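Local coordinates for protein B-agarase (Saccharophagus degradans, PDB 4BQ2) that hydrolyses beta-linkages in agarose as a family 50 exo-beta-agarase, probably releasing short sugars from chain ends, at residues T296-D301 / N357-R362; P339-M344 / S367-R372. All coordinates share one frame; numbering follows the deposited sequence.

In the fold
Contact 1 and contact 2 belong to one neighbourhood, with centres 10 Å apart. Their segments alternate along the chain, and the loop 367-372, which follows strand 359-362, meets the helix 339-342. Two polar bridges connect them. Arg341 NH2 of contact 2 lies 2.9 Å from Met297 O of contact 1, a probable hydrogen bond, and Arg372 NE forms a salt bridge of 2.9 Å with Asp301 OD2. The calcium ion is held by Asp7, Glu9, Ser37, Lys38 and Asp185, residues of the agarase CBM-like domain, none of which belongs to either contact.

Contact 1: residues T296-D301 / N357-R362; sequences TMTGYD and NHYNYR
The hydroxyl of Tyr361 donates to the carboxylate of Asp301, with OH 2.7 Å from OD1, and this is the one hydrogen bond between 296-301 and 357-362. The oxygen accepts through its syn lone pair. It lies at the ring edge, in the plane of the phenol, so the acid meets the hydroxyl end edge-on and does not lie over a face. The carboxylate and ring planes are 23° apart. Both side chains reach this position with CG anti to the backbone N (chi1 -151° in Asp301, -170° in Tyr361). The second carboxylate oxygen, OD2, forms a salt bridge with Arg372; Tyr361 and Arg372 thus take different oxygens, and together they would be expected to restrict rotation of the group and favour its charged form.

The remaining touches are apolar and looser. Thr298 sends its methyl CG2 to the edge of the Tyr359 ring, 4.4 Å from CE1, near the ring plane. Its OG1 is occupied otherwise: it accepts from the backbone N of Tyr300 at 3.2 Å, closing an ST turn, and is also hydrogen-bonded to Glu374. The Tyr359 hydroxyl goes to Pro349 O. Met297 brings its terminal CE to 4.2 Å from Arg362 CB, meeting the base of that side chain, while the guanidinium leads away to Ser292 O.

Nearest CA atoms stand 8.5 Å apart (Asp301 and Tyr361) and 9.3 Å apart (Thr298 and Tyr359), too far for direct strand pairing. The reason is the sheet order: in this four-stranded antiparallel sheet, strand 373-376 lies between 296-301 and 359-362, and strand 335-336 flanks 296-301 at its other side.

Contact 2: residues P339-M344 / S367-R372; sequences PTRAAM and SGPLKR
Arg341 meets Pro369 and Leu370 through its aliphatic stem: CG lies 4.3 Å from Leu370 CD1 and 4.4 Å from Pro369 CG, and CD also lies beside Pro369 CG. All three side chains set out toward the opposite segment, yet just 93 Å² is buried in total and no hydrogen bond crosses. The buried, closely held part is the arginine. Its first three side-chain torsions are all near -60° (chi1 -68°, chi2 -64°, chi3 -57°), which curls the chain and turns the guanidinium away from the proline and leucine. There NH1 is hydrogen-bonded to Thr707 O and Ser136 O, and NH2 to Met297 O. Met344 SD lies 3.6 Å above the guanidinium plane, over its rim.

In fold terms, a short helix, 339-342, packs against the irregular connection between the antiparallel strands 359-362 and 373-376, with nearest CA atoms, those of Arg341 and Pro369, 8.8 Å apart. Gly368, which precedes the proline, has backbone angles at which a CB would be jammed against the preceding carbonyl O. On the loose side, exposed Pro369 lays the CG corner of its ring against the Arg341 stem, whereas Leu370 is partly sheltered and touches through a single methyl.

Contact 1: residues T296-D301 / N357-R362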
loop_
_atom_site.group_PDB
_atom_site.type_symbol
_atom_site.label_atom_id
_atom_site.label_comp_id
_atom_site.label_asym_id
_atom_site.label_seq_id
_atom_site.Cartn_x
_atom_site.Cartn_y
_atom_site.Cartn_z
ATOM N N THR A 296 12.384 12.473 2.980
ATOM C CA THR A 296 11.475 13.247 2.108
ATOM C C THR A 296 12.297 14.216 1.256
ATOM O O THR A 296 13.287 14.757 1.760
ATOM C CB THR A 296 10.403 14.004 2.942
ATOM O OG1 THR A 296 9.417 14.579 2.073
ATOM C CG2 THR A 296 11.010 15.069 3.944
ATOM N N MET A 297 11.934 14.406 -0.026
ATOM C CA MET A 297 12.744 15.253 -0.911
ATOM C C MET A 297 12.766 16.716 -0.427
ATOM O O MET A 297 11.706 17.302 -0.190
ATOM C CB MET A 297 12.273 15.169 -2.387
ATOM C CG MET A 297 12.412 13.807 -3.086
ATOM S SD MET A 297 14.081 13.115 -3.118
ATOM C CE MET A 297 13.951 12.065 -4.559
ATOM N N THR A 298 13.967 17.281 -0.263
ATOM C CA THR A 298 14.109 18.678 0.181
ATOM C C THR A 298 13.942 19.732 -0.911
ATOM O O THR A 298 13.686 20.919 -0.620
ATOM C CB THR A 298 15.464 18.954 0.852
ATOM O OG1 THR A 298 16.508 18.775 -0.105
ATOM C CG2 THR A 298 15.695 18.045 2.069
ATOM N N GLY A 299 14.108 19.314 -2.160
ATOM C CA GLY A 299 14.096 20.237 -3.270
ATOM C C GLY A 299 15.488 20.672 -3.683
ATOM O O GLY A 299 15.628 21.442 -4.638
ATOM N N TYR A 300 16.518 20.195 -2.981
ATOM C CA TYR A 300 17.894 20.450 -3.415
ATOM C C TYR A 300 18.522 19.282 -4.198
ATOM O O TYR A 300 18.050 18.125 -4.135
ATOM C CB TYR A 300 18.761 20.872 -2.229
ATOM C CG TYR A 300 18.314 22.191 -1.615
ATOM C CD1 TYR A 300 17.248 22.233 -0.720
ATOM C CD2 TYR A 300 18.941 23.399 -1.957
ATOM C CE1 TYR A 300 16.824 23.429 -0.161
ATOM C CE2 TYR A 300 18.522 24.600 -1.408
ATOM C CZ TYR A 300 17.462 24.604 -0.503
ATOM O OH TYR A 300 17.022 25.777 0.065
ATOM N N ASP A 301 19.599 19.590 -4.929
ATOM C CA ASP A 301 20.329 18.603 -5.689
ATOM C C ASP A 301 21.833 18.856 -5.573
ATOM O O ASP A 301 22.265 19.927 -5.131
ATOM C CB ASP A 301 19.844 18.556 -7.150
ATOM C CG ASP A 301 20.007 17.171 -7.781
ATOM O OD1 ASP A 301 20.617 16.261 -7.155
ATOM O OD2 ASP A 301 19.523 16.987 -8.922
ATOM N N ASN A 357 23.823 14.750 9.713
ATOM C CA ASN A 357 24.005 13.382 9.221
ATOM C C ASN A 357 22.674 12.706 8.817
ATOM O O ASN A 357 22.664 11.564 8.347
ATOM C CB ASN A 357 24.783 12.534 10.222
ATOM C CG ASN A 357 24.075 12.420 11.547
ATOM O OD1 ASN A 357 23.905 13.411 12.274
ATOM N ND2 ASN A 357 23.624 11.211 11.860
ATOM N N HIS A 358 21.555 13.404 8.975
ATOM C CA HIS A 358 20.273 12.787 8.680
ATOM C C HIS A 358 19.795 13.121 7.267
ATOM O O HIS A 358 18.691 12.756 6.873
ATOM C CB HIS A 358 19.246 13.049 9.802
ATOM C CG HIS A 358 19.727 12.602 11.154
ATOM N ND1 HIS A 358 19.710 11.280 11.551
ATOM C CD2 HIS A 358 20.292 13.289 12.174
ATOM C CE1 HIS A 358 20.223 11.177 12.763
ATOM N NE2 HIS A 358 20.585 12.383 13.165
ATOM N N TYR A 359 20.650 13.808 6.510
ATOM C CA TYR A 359 20.463 13.965 5.073
ATOM C C TYR A 359 20.612 12.626 4.348
ATOM O O TYR A 359 21.329 11.730 4.803
ATOM C CB TYR A 359 21.439 14.982 4.498
ATOM C CG TYR A 359 21.015 16.420 4.726
ATOM C CD1 TYR A 359 19.890 16.945 4.084
ATOM C CD2 TYR A 359 21.756 17.272 5.566
ATOM C CE1 TYR A 359 19.499 18.263 4.290
ATOM C CE2 TYR A 359 21.365 18.585 5.771
ATOM C CZ TYR A 359 20.244 19.073 5.123
ATOM O OH TYR A 359 19.854 20.384 5.334
ATOM N N ASN A 360 19.911 12.513 3.227
ATOM C CA ASN A 360 19.898 11.325 2.384
ATOM C C ASN A 360 20.019 11.823 0.945
ATOM O O ASN A 360 19.785 13.021 0.663
ATOM C CB ASN A 360 18.573 10.563 2.597
ATOM C CG ASN A 360 18.456 9.301 1.736
ATOM O OD1 ASN A 360 19.447 8.632 1.440
ATOM N ND2 ASN A 360 17.231 8.966 1.344
ATOM N N TYR A 361 20.410 10.933 0.042
ATOM C CA TYR A 361 20.323 11.229 -1.384
ATOM C C TYR A 361 19.746 10.023 -2.122
ATOM O O TYR A 361 20.253 8.906 -1.981
ATOM C CB TYR A 361 21.683 11.607 -1.974
ATOM C CG TYR A 361 21.543 12.144 -3.381
ATOM C CD1 TYR A 361 21.312 13.509 -3.607
ATOM C CD2 TYR A 361 21.588 11.288 -4.492
ATOM C CE1 TYR A 361 21.158 13.998 -4.896
ATOM C CE2 TYR A 361 21.426 11.782 -5.790
ATOM C CZ TYR A 361 21.203 13.138 -5.978
ATOM O OH TYR A 361 21.032 13.637 -7.258
ATOM N N ARG A 362 18.700 10.239 -2.912
ATOM C CA ARG A 362 18.184 9.158 -3.751
ATOM C C ARG A 362 18.534 9.412 -5.220
ATOM O O ARG A 362 18.425 10.534 -5.689
ATOM C CB ARG A 362 16.677 8.993 -3.533
ATOM C CG ARG A 362 16.311 8.385 -2.179
ATOM C CD ARG A 362 17.097 7.101 -1.879
ATOM N NE ARG A 362 16.533 6.347 -0.752
ATOM C CZ ARG A 362 17.234 5.577 0.075
ATOM N NH1 ARG A 362 18.561 5.445 -0.047
ATOM N NH2 ARG A 362 16.600 4.946 1.064
#

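Contact 2: residues P339-M344 / S367-R372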
loop_
_atom_site.group_PDB
_atom_site.type_symbol
_atom_site.label_atom_id
_atom_site.label_comp_id
_atom_site.label_asym_id
_atom_site.label_seq_id
_atom_site.Cartn_x
_atom_site.Cartn_y
_atom_site.Cartn_z
ATOM N N PRO A 339 11.980 24.783 -6.140
ATOM C CA PRO A 339 11.584 25.814 -5.185
ATOM C C PRO A 339 10.366 25.379 -4.365
ATOM O O PRO A 339 10.312 25.651 -3.160
ATOM C CB PRO A 339 11.240 27.005 -6.100
ATOM C CG PRO A 339 12.153 26.819 -7.275
ATOM C CD PRO A 339 12.110 25.330 -7.515
ATOM N N THR A 340 9.421 24.680 -5.009
ATOM C CA THR A 340 8.191 24.253 -4.360
ATOM C C THR A 340 8.532 23.304 -3.186
ATOM O O THR A 340 8.070 23.507 -2.063
ATOM C CB THR A 340 7.205 23.602 -5.362
ATOM O OG1 THR A 340 6.835 24.556 -6.370
ATOM C CG2 THR A 340 5.943 23.150 -4.684
ATOM N N ARG A 341 9.378 22.307 -3.450
ATOM C CA ARG A 341 9.818 21.391 -2.372
ATOM C C ARG A 341 10.557 22.130 -1.250
ATOM O O ARG A 341 10.196 22.016 -0.078
ATOM C CB ARG A 341 10.643 20.235 -2.948
ATOM C CG ARG A 341 9.832 19.280 -3.819
ATOM C CD ARG A 341 8.742 18.542 -3.030
ATOM N NE ARG A 341 9.257 17.776 -1.874
ATOM C CZ ARG A 341 8.516 16.911 -1.186
ATOM N NH1 ARG A 341 7.251 16.672 -1.558
ATOM N NH2 ARG A 341 9.037 16.257 -0.149
ATOM N N ALA A 342 11.541 22.950 -1.608
ATOM C CA ALA A 342 12.336 23.644 -0.579
ATOM C C ALA A 342 11.516 24.532 0.349
ATOM O O ALA A 342 11.763 24.554 1.562
ATOM C CB ALA A 342 13.493 24.414 -1.207
ATOM N N ALA A 343 10.526 25.242 -0.199
ATOM C CA ALA A 343 9.716 26.149 0.618
ATOM C C ALA A 343 8.792 25.424 1.613
ATOM O O ALA A 343 8.202 26.051 2.489
ATOM C CB ALA A 343 8.915 27.134 -0.259
ATOM N N MET A 344 8.648 24.105 1.481
ATOM C CA MET A 344 7.814 23.375 2.436
ATOM C C MET A 344 8.449 23.285 3.797
ATOM O O MET A 344 7.749 23.009 4.780
ATOM C CB MET A 344 7.523 21.948 1.971
ATOM C CG MET A 344 6.938 21.860 0.582
ATOM S SD MET A 344 6.863 20.124 0.086
ATOM C CE MET A 344 5.663 20.340 -1.243
ATOM N N SER A 367 7.989 8.136 -8.650
ATOM C CA SER A 367 7.138 9.233 -9.133
ATOM C C SER A 367 7.327 10.436 -8.236
ATOM O O SER A 367 7.846 10.312 -7.125
ATOM C CB SER A 367 5.674 8.790 -9.135
ATOM O OG SER A 367 5.268 8.453 -7.817
ATOM N N GLY A 368 6.903 11.606 -8.720
ATOM C CA GLY A 368 7.061 12.862 -7.982
ATOM C C GLY A 368 7.725 13.882 -8.897
ATOM O O GLY A 368 8.120 13.541 -10.016
ATOM N N PRO A 369 7.847 15.146 -8.441
ATOM C CA PRO A 369 8.397 16.219 -9.292
ATOM C C PRO A 369 9.900 16.078 -9.535
ATOM O O PRO A 369 10.424 16.663 -10.480
ATOM C CB PRO A 369 8.100 17.502 -8.498
ATOM C CG PRO A 369 7.927 17.062 -7.075
ATOM C CD PRO A 369 7.397 15.642 -7.127
ATOM N N LEU A 370 10.592 15.298 -8.712
ATOM C CA LEU A 370 12.047 15.134 -8.897
ATOM C C LEU A 370 12.447 13.681 -9.132
ATOM O O LEU A 370 11.895 12.771 -8.499
ATOM C CB LEU A 370 12.801 15.661 -7.685
ATOM C CG LEU A 370 12.527 17.113 -7.293
ATOM C CD1 LEU A 370 13.070 17.350 -5.897
ATOM C CD2 LEU A 370 13.161 18.075 -8.299
ATOM N N LYS A 371 13.399 13.472 -10.041
ATOM C CA LYS A 371 13.843 12.112 -10.408
ATOM C C LYS A 371 14.984 11.644 -9.523
ATOM O O LYS A 371 15.318 10.458 -9.492
ATOM C CB LYS A 371 14.242 12.042 -11.894
ATOM C CG LYS A 371 13.087 12.371 -12.832
ATOM C CD LYS A 371 13.156 11.584 -14.131
ATOM C CE LYS A 371 12.033 12.010 -15.059
ATOM N NZ LYS A 371 12.276 13.409 -15.534
ATOM N N ARG A 372 15.569 12.589 -8.796
ATOM C CA ARG A 372 16.675 12.324 -7.897
ATOM C C ARG A 372 16.812 13.557 -7.015
ATOM O O ARG A 372 16.285 14.636 -7.327
ATOM C CB ARG A 372 17.976 12.157 -8.685
ATOM C CG ARG A 372 18.336 13.414 -9.469
ATOM C CD ARG A 372 19.646 13.298 -10.231
ATOM N NE ARG A 372 20.156 14.644 -10.531
ATOM C CZ ARG A 372 20.809 14.996 -11.645
ATOM N NH1 ARG A 372 21.071 14.104 -12.590
ATOM N NH2 ARG A 372 21.213 16.251 -11.808
#